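Long-range contact in Maltose/maltodextrin transport permease homologue (Bdellovibrio bacteriovorus HD100, PDB 6FFL), which binds maltotriose in its extracellular MalE-like domain, which is fused to a MalF-type permease subunit and probably serves maltodextrin uptake: residues Thr74-Gly86 with Tyr272-Tyr284. Residues are numbered along the deposited sequence; the frame is centred on the assembly and turned at random.
With PT (platinum (II) ion), chain E.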
ATOM      1  N   THR A  74      -4.968  11.411  16.363  1.00 20.13           N
ATOM      2  CA  THR A  74      -6.067  11.562  17.314  1.00 21.85           C
ATOM      3  C   THR A  74      -5.760  10.946  18.673  1.00 22.98           C
ATOM      4  O   THR A  74      -6.349  11.373  19.674  1.00 22.31           O
ATOM      5  CB  THR A  74      -7.373  10.965  16.760  1.00 29.87           C
ATOM      6  OG1 THR A  74      -7.234   9.557  16.562  1.00 34.71           O
ATOM      7  CG2 THR A  74      -7.750  11.619  15.459  1.00 30.33           C
ATOM      8  N   MET A  75      -4.857   9.967  18.739  1.00 20.32           N
ATOM      9  CA  MET A  75      -4.407   9.413  20.013  1.00 21.50           C
ATOM     10  C   MET A  75      -3.303  10.243  20.657  1.00 22.08           C
ATOM     11  O   MET A  75      -2.856   9.908  21.761  1.00 21.83           O
ATOM     12  CB  MET A  75      -3.906   7.978  19.822  1.00 22.59           C
ATOM     13  CG  MET A  75      -4.946   6.993  19.306  1.00 33.77           C
ATOM     14  SD  MET A  75      -6.058   6.383  20.578  1.00 42.10           S
ATOM     15  CE  MET A  75      -6.879   5.042  19.709  1.00 39.18           C
ATOM     16  N   GLY A  76      -2.855  11.302  19.989  1.00 19.62           N
ATOM     17  CA  GLY A  76      -1.814  12.167  20.514  1.00 19.42           C
ATOM     18  C   GLY A  76      -0.450  11.519  20.627  1.00 21.82           C
ATOM     19  O   GLY A  76       0.337  11.907  21.489  1.00 28.11           O
ATOM     20  N   ILE A  77      -0.134  10.541  19.779  1.00 16.03           N
ATOM     21  CA  ILE A  77       1.125   9.824  19.934  1.00 17.86           C
ATOM     22  C   ILE A  77       2.162  10.201  18.879  1.00 22.08           C
ATOM     23  O   ILE A  77       3.272   9.653  18.904  1.00 18.50           O
ATOM     24  CB  ILE A  77       0.906   8.298  19.966  1.00 16.69           C
ATOM     25  CG1 ILE A  77       0.268   7.812  18.660  1.00 17.73           C
ATOM     26  CG2 ILE A  77       0.077   7.921  21.206  1.00 19.19           C
ATOM     27  CD1 ILE A  77       0.052   6.277  18.600  1.00 17.32           C
ATOM     28  N   VAL A  78       1.853  11.122  17.965  1.00 18.56           N
ATOM     29  CA  VAL A  78       2.859  11.639  17.041  1.00 14.66           C
ATOM     30  C   VAL A  78       2.799  13.160  17.023  1.00 19.52           C
ATOM     31  O   VAL A  78       1.754  13.763  17.296  1.00 21.16           O
ATOM     32  CB  VAL A  78       2.695  11.091  15.610  1.00 13.68           C
ATOM     33  CG1 VAL A  78       3.047   9.600  15.578  1.00 18.09           C
ATOM     34  CG2 VAL A  78       1.281  11.367  15.084  1.00 18.05           C
ATOM     35  N   ARG A  79       3.935  13.783  16.684  1.00 16.68           N
ATOM     36  CA  ARG A  79       4.093  15.239  16.773  1.00 19.47           C
ATOM     37  C   ARG A  79       3.706  15.914  15.459  1.00 18.16           C
ATOM     38  O   ARG A  79       4.043  15.406  14.384  1.00 20.15           O
ATOM     39  CB  ARG A  79       5.538  15.606  17.089  1.00 23.31           C
ATOM     40  CG  ARG A  79       6.091  14.963  18.341  1.00 29.11           C
ATOM     41  CD  ARG A  79       7.582  15.249  18.491  1.00 27.05           C
ATOM     42  NE  ARG A  79       8.029  14.931  19.846  1.00 28.26           N
ATOM     43  CZ  ARG A  79       8.314  15.831  20.775  1.00 38.36           C
ATOM     44  NH1 ARG A  79       8.239  17.129  20.495  1.00 33.88           N
ATOM     45  NH2 ARG A  79       8.697  15.428  21.979  1.00 43.66           N
ATOM     46  N   PRO A  80       3.014  17.053  15.493  1.00 18.30           N
ATOM     47  CA  PRO A  80       2.865  17.847  14.265  1.00 17.81           C
ATOM     48  C   PRO A  80       4.244  18.256  13.774  1.00 22.86           C
ATOM     49  O   PRO A  80       5.104  18.632  14.568  1.00 21.08           O
ATOM     50  CB  PRO A  80       2.050  19.068  14.714  1.00 21.31           C
ATOM     51  CG  PRO A  80       1.496  18.715  16.053  1.00 29.70           C
ATOM     52  CD  PRO A  80       2.435  17.728  16.667  1.00 18.89           C
ATOM     53  N   LEU A  81       4.457  18.158  12.459  1.00 17.92           N
ATOM     54  CA  LEU A  81       5.769  18.427  11.880  1.00 17.64           C
ATOM     55  C   LEU A  81       5.925  19.853  11.377  1.00 24.33           C
ATOM     56  O   LEU A  81       7.043  20.256  11.034  1.00 25.20           O
ATOM     57  CB  LEU A  81       6.041  17.455  10.722  1.00 16.38           C
ATOM     58  CG  LEU A  81       6.092  16.000  11.168  1.00 16.73           C
ATOM     59  CD1 LEU A  81       6.287  15.081   9.975  1.00 16.42           C
ATOM     60  CD2 LEU A  81       7.184  15.799  12.222  1.00 19.12           C
ATOM     61  N   ASP A  82       4.834  20.616  11.323  1.00 23.46           N
ATOM     62  CA  ASP A  82       4.869  21.953  10.737  1.00 30.38           C
ATOM     63  C   ASP A  82       5.904  22.843  11.414  1.00 34.57           C
ATOM     64  O   ASP A  82       6.692  23.520  10.745  1.00 32.89           O
ATOM     65  CB  ASP A  82       3.475  22.564  10.823  1.00 33.11           C
ATOM     66  CG  ASP A  82       2.440  21.706  10.123  1.00 34.57           C
ATOM     67  OD1 ASP A  82       1.908  20.756  10.756  1.00 26.60           O
ATOM     68  OD2 ASP A  82       2.198  21.958   8.925  1.00 33.21           O
ATOM     69  N   GLU A  83       5.916  22.857  12.743  1.00 31.30           N
ATOM     70  CA  GLU A  83       6.889  23.662  13.469  1.00 42.43           C
ATOM     71  C   GLU A  83       8.268  23.015  13.472  1.00 45.17           C
ATOM     72  O   GLU A  83       9.280  23.721  13.565  1.00 51.95           O
ATOM     73  CB  GLU A  83       6.405  23.895  14.904  1.00 46.43           C
ATOM     74  CG  GLU A  83       4.901  24.186  15.040  1.00 58.37           C
ATOM     75  CD  GLU A  83       4.024  22.931  14.976  1.00 66.89           C
ATOM     76  OE1 GLU A  83       4.577  21.817  14.838  1.00 64.16           O
ATOM     77  OE2 GLU A  83       2.783  23.063  15.059  1.00 66.68           O
ATOM     78  N   VAL A  84       8.323  21.687  13.364  1.00 36.51           N
ATOM     79  CA  VAL A  84       9.596  20.973  13.369  1.00 34.74           C
ATOM     80  C   VAL A  84      10.382  21.265  12.096  1.00 32.08           C
ATOM     81  O   VAL A  84      11.574  21.589  12.142  1.00 39.14           O
ATOM     82  CB  VAL A  84       9.353  19.462  13.537  1.00 32.24           C
ATOM     83  CG1 VAL A  84      10.655  18.688  13.380  1.00 36.58           C
ATOM     84  CG2 VAL A  84       8.703  19.172  14.890  1.00 38.04           C
ATOM     85  N   LEU A  85       9.726  21.144  10.941  1.00 26.19           N
ATOM     86  CA  LEU A  85      10.395  21.256   9.649  1.00 33.86           C
ATOM     87  C   LEU A  85      10.170  22.592   8.945  1.00 36.94           C
ATOM     88  O   LEU A  85      10.931  22.922   8.029  1.00 36.19           O
ATOM     89  CB  LEU A  85       9.942  20.112   8.727  1.00 27.94           C
ATOM     90  CG  LEU A  85      10.208  18.713   9.291  1.00 26.74           C
ATOM     91  CD1 LEU A  85       9.581  17.636   8.436  1.00 25.00           C
ATOM     92  CD2 LEU A  85      11.704  18.476   9.453  1.00 33.89           C
ATOM     93  N   GLY A  86       9.166  23.362   9.342  1.00 33.30           N
ATOM     94  CA  GLY A  86       8.859  24.617   8.664  1.00 40.23           C
ATOM     95  C   GLY A  86       7.915  24.435   7.489  1.00 37.53           C
ATOM     96  O   GLY A  86       7.835  23.375   6.870  1.00 35.09           O
ATOM     97  N   TYR A 272       7.303   9.100   7.318  1.00 14.26           N
ATOM     98  CA  TYR A 272       7.838   9.151   8.673  1.00 12.01           C
ATOM     99  C   TYR A 272       7.013  10.068   9.567  1.00 14.42           C
ATOM    100  O   TYR A 272       6.575  11.143   9.143  1.00 14.72           O
ATOM    101  CB  TYR A 272       9.292   9.634   8.650  1.00 12.40           C
ATOM    102  CG  TYR A 272      10.231   8.741   7.850  1.00 12.27           C
ATOM    103  CD1 TYR A 272      10.855   7.651   8.454  1.00 17.67           C
ATOM    104  CD2 TYR A 272      10.498   8.994   6.508  1.00 15.23           C
ATOM    105  CE1 TYR A 272      11.718   6.837   7.749  1.00 16.77           C
ATOM    106  CE2 TYR A 272      11.353   8.173   5.781  1.00 15.32           C
ATOM    107  CZ  TYR A 272      11.960   7.094   6.413  1.00 13.60           C
ATOM    108  OH  TYR A 272      12.811   6.263   5.712  1.00 15.52           O
ATOM    109  N   SER A 273       6.805   9.627  10.807  1.00 13.10           N
ATOM    110  CA  SER A 273       6.238  10.452  11.864  1.00 13.38           C
ATOM    111  C   SER A 273       7.174  10.418  13.060  1.00 15.87           C
ATOM    112  O   SER A 273       7.905   9.446  13.253  1.00 15.08           O
ATOM    113  CB  SER A 273       4.842   9.965  12.300  1.00 13.95           C
ATOM    114  OG  SER A 273       3.913   9.966  11.220  1.00 15.94           O
ATOM    115  N   LEU A 274       7.135  11.485  13.864  1.00 15.66           N
ATOM    116  CA  LEU A 274       7.922  11.605  15.092  1.00 15.96           C
ATOM    117  C   LEU A 274       7.065  11.287  16.319  1.00 17.24           C
ATOM    118  O   LEU A 274       5.976  11.841  16.478  1.00 16.64           O
ATOM    119  CB  LEU A 274       8.489  13.021  15.213  1.00 16.22           C
ATOM    120  CG  LEU A 274       9.602  13.466  14.259  1.00 26.08           C
ATOM    121  CD1 LEU A 274       9.946  14.928  14.533  1.00 23.53           C
ATOM    122  CD2 LEU A 274      10.845  12.616  14.442  1.00 26.77           C
ATOM    123  N   ASN A 275       7.570  10.405  17.186  1.00 16.62           N
ATOM    124  CA  ASN A 275       6.903  10.066  18.438  1.00 17.47           C
ATOM    125  C   ASN A 275       6.718  11.304  19.309  1.00 18.26           C
ATOM    126  O   ASN A 275       7.635  12.117  19.474  1.00 20.75           O
ATOM    127  CB  ASN A 275       7.733   9.009  19.177  1.00 21.83           C
ATOM    128  CG  ASN A 275       6.939   8.237  20.219  1.00 24.48           C
ATOM    129  OD1 ASN A 275       5.975   8.740  20.791  1.00 20.67           O
ATOM    130  ND2 ASN A 275       7.354   6.993  20.471  1.00 20.33           N
ATOM    131  N   ALA A 276       5.517  11.443  19.867  1.00 18.77           N
ATOM    132  CA  ALA A 276       5.315  12.455  20.894  1.00 19.79           C
ATOM    133  C   ALA A 276       6.198  12.192  22.113  1.00 20.74           C
ATOM    134  O   ALA A 276       6.599  13.138  22.805  1.00 23.91           O
ATOM    135  CB  ALA A 276       3.837  12.485  21.280  1.00 20.33           C
ATOM    136  N   ASN A 277       6.502  10.920  22.397  1.00 21.89           N
ATOM    137  CA  ASN A 277       7.398  10.529  23.492  1.00 22.34           C
ATOM    138  C   ASN A 277       8.843  10.573  23.018  1.00 23.53           C
ATOM    139  O   ASN A 277       9.207   9.831  22.104  1.00 24.67           O
ATOM    140  CB  ASN A 277       7.101   9.100  23.962  1.00 24.12           C
ATOM    141  CG  ASN A 277       5.697   8.920  24.476  1.00 34.44           C
ATOM    142  OD1 ASN A 277       5.187   9.764  25.204  1.00 33.20           O
ATOM    143  ND2 ASN A 277       5.069   7.794  24.122  1.00 27.25           N
ATOM    144  N   MET A 278       9.673  11.392  23.658  1.00 22.09           N
ATOM    145  CA  MET A 278      11.109  11.414  23.403  1.00 26.83           C
ATOM    146  C   MET A 278      11.837  11.326  24.735  1.00 27.22           C
ATOM    147  O   MET A 278      11.520  12.076  25.665  1.00 29.20           O
ATOM    148  CB  MET A 278      11.534  12.684  22.655  1.00 28.05           C
ATOM    149  CG  MET A 278      10.953  12.824  21.262  1.00 25.34           C
ATOM    150  SD  MET A 278      11.851  11.828  20.048  1.00 25.15           S
ATOM    151  CE  MET A 278      10.729  11.927  18.664  1.00 20.99           C
ATOM    152  N   LYS A 279      12.817  10.421  24.821  1.00 28.74           N
ATOM    153  CA  LYS A 279      13.507  10.185  26.086  1.00 32.69           C
ATOM    154  C   LYS A 279      14.271  11.411  26.563  1.00 34.63           C
ATOM    155  O   LYS A 279      14.428  11.608  27.774  1.00 30.57           O
ATOM    156  CB  LYS A 279      14.475   9.009  25.959  1.00 33.43           C
ATOM    157  CG  LYS A 279      13.826   7.659  25.730  1.00 47.95           C
ATOM    158  CD  LYS A 279      14.900   6.590  25.582  1.00 55.95           C
ATOM    159  CE  LYS A 279      14.392   5.377  24.832  1.00 55.64           C
ATOM    160  NZ  LYS A 279      15.279   4.204  25.059  1.00 62.40           N
ATOM    161  N   SER A 280      14.775  12.230  25.645  1.00 31.40           N
ATOM    162  CA  SER A 280      15.593  13.370  26.032  1.00 33.75           C
ATOM    163  C   SER A 280      15.707  14.310  24.847  1.00 31.90           C
ATOM    164  O   SER A 280      15.330  13.975  23.723  1.00 28.87           O
ATOM    165  CB  SER A 280      16.986  12.936  26.496  1.00 32.14           C
ATOM    166  OG  SER A 280      17.816  12.675  25.380  1.00 32.59           O
ATOM    167  N   GLU A 281      16.262  15.494  25.112  1.00 30.67           N
ATOM    168  CA  GLU A 281      16.472  16.459  24.039  1.00 32.70           C
ATOM    169  C   GLU A 281      17.425  15.912  22.985  1.00 29.24           C
ATOM    170  O   GLU A 281      17.236  16.150  21.788  1.00 29.10           O
ATOM    171  CB  GLU A 281      16.990  17.779  24.619  1.00 34.44           C
ATOM    172  CG  GLU A 281      17.136  18.912  23.600  1.00 49.82           C
ATOM    173  CD  GLU A 281      15.813  19.341  22.964  1.00 60.30           C
ATOM    174  OE1 GLU A 281      14.734  19.064  23.537  1.00 59.97           O
ATOM    175  OE2 GLU A 281      15.858  19.965  21.880  1.00 58.13           O
ATOM    176  N   ALA A 282      18.440  15.153  23.405  1.00 31.72           N
ATOM    177  CA  ALA A 282      19.394  14.605  22.443  1.00 26.78           C
ATOM    178  C   ALA A 282      18.739  13.563  21.543  1.00 28.44           C
ATOM    179  O   ALA A 282      19.072  13.467  20.354  1.00 25.11           O
ATOM    180  CB  ALA A 282      20.598  14.007  23.173  1.00 27.11           C
ATOM    181  N   HIS A 283      17.812  12.767  22.086  1.00 24.62           N
ATOM    182  CA  HIS A 283      17.093  11.810  21.248  1.00 26.38           C
ATOM    183  C   HIS A 283      16.227  12.529  20.222  1.00 24.21           C
ATOM    184  O   HIS A 283      16.174  12.132  19.048  1.00 21.89           O
ATOM    185  CB  HIS A 283      16.237  10.880  22.112  1.00 24.54           C
ATOM    186  CG  HIS A 283      17.028   9.865  22.877  1.00 29.88           C
ATOM    187  ND1 HIS A 283      17.690  10.164  24.049  1.00 33.88           N
ATOM    188  CD2 HIS A 283      17.256   8.550  22.642  1.00 30.08           C
ATOM    189  CE1 HIS A 283      18.298   9.081  24.499  1.00 32.24           C
ATOM    190  NE2 HIS A 283      18.048   8.086  23.666  1.00 33.24           N
ATOM    191  N   TYR A 284      15.555  13.604  20.645  1.00 22.50           N
ATOM    192  CA  TYR A 284      14.697  14.372  19.750  1.00 26.61           C
ATOM    193  C   TYR A 284      15.499  15.009  18.619  1.00 26.14           C
ATOM    194  O   TYR A 284      15.124  14.911  17.447  1.00 24.10           O
ATOM    195  CB  TYR A 284      13.950  15.447  20.542  1.00 24.73           C
ATOM    196  CG  TYR A 284      13.185  16.405  19.663  1.00 25.78           C
ATOM    197  CD1 TYR A 284      11.987  16.020  19.067  1.00 23.56           C
ATOM    198  CD2 TYR A 284      13.666  17.685  19.405  1.00 26.73           C
ATOM    199  CE1 TYR A 284      11.277  16.884  18.256  1.00 25.59           C
ATOM    200  CE2 TYR A 284      12.958  18.563  18.583  1.00 32.35           C
ATOM    201  CZ  TYR A 284      11.768  18.154  18.015  1.00 29.64           C
ATOM    202  OH  TYR A 284      11.052  19.004  17.201  1.00 31.46           O
TER
HETATM  203 PT    PT E 403      -4.638   5.254  22.002  0.64 33.73          PT
HETATM  204  O   HOH W   1       4.961  13.197  13.251  1.00 17.88           O
HETATM  205  O   HOH W   2       8.238  18.874  18.477  1.00 32.20           O
HETATM  206  O   HOH W   3      -3.461   4.444  20.426  1.00 33.06           O
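Arg79 and Ile77 meet residues Leu274 and Ala276 through their backbones. Leu274 O accepts from Arg79 N at 2.8 Å and Ile77 O from Ala276 N at 3.0 Å, so Val78 and Asn275 face each other as a non-hydrogen-bonded antiparallel pair, a single bridge rather than a ladder. A water extends the pairing by donating to Arg79 O and accepting from Leu274 N.

Extended from CG to NE, the Arg79 side chain donates from NE to Asn275 O at 2.9 Å, the oxygen only 5° out of the guanidinium plane. Tyr284 covers one guanidinium face, its CE1 3.8 Å from Arg79 NH1; the two planes are tilted 44° apart. A second water, 2.7 Å from Arg79 NH1, lies in the guanidinium plane and links it to Tyr284 OH. Asn275 OD1 accepts from Asn277 N in an Asx turn.

Apolar contacts centre on Leu274. Its CD1 meets Leu81 CD2 at 3.7 Å and, tip to tip, Val84 CG1 at 4.0 Å. With its ring swung anti to the backbone N (chi1 172°), Tyr284 brings OH to within 3.3 Å of Val84 CG2, which lies at the ring edge.

The chain leaving helix 69-74 through a Schellman motif at Gly76 bridges the chain following strand 266-274, and helix 82-85 packs beside helix 281-294, Val84 touching Val288. Within the extracellular solute-binding domain, of periplasmic-binding-protein type, the contact joins helix 82-85 and the chain before it to the mixed sheet holding strand 266-274, away from the sugar pocket. Strand 104-109 pairs antiparallel with strand 266-274; Ser273 OG bonds Tyr106 O, and the Val78 side chain touches Tyr106 and Phe49 of helix 42-54. Met54, the last residue of that helix, binds a platinum ion together with Met75.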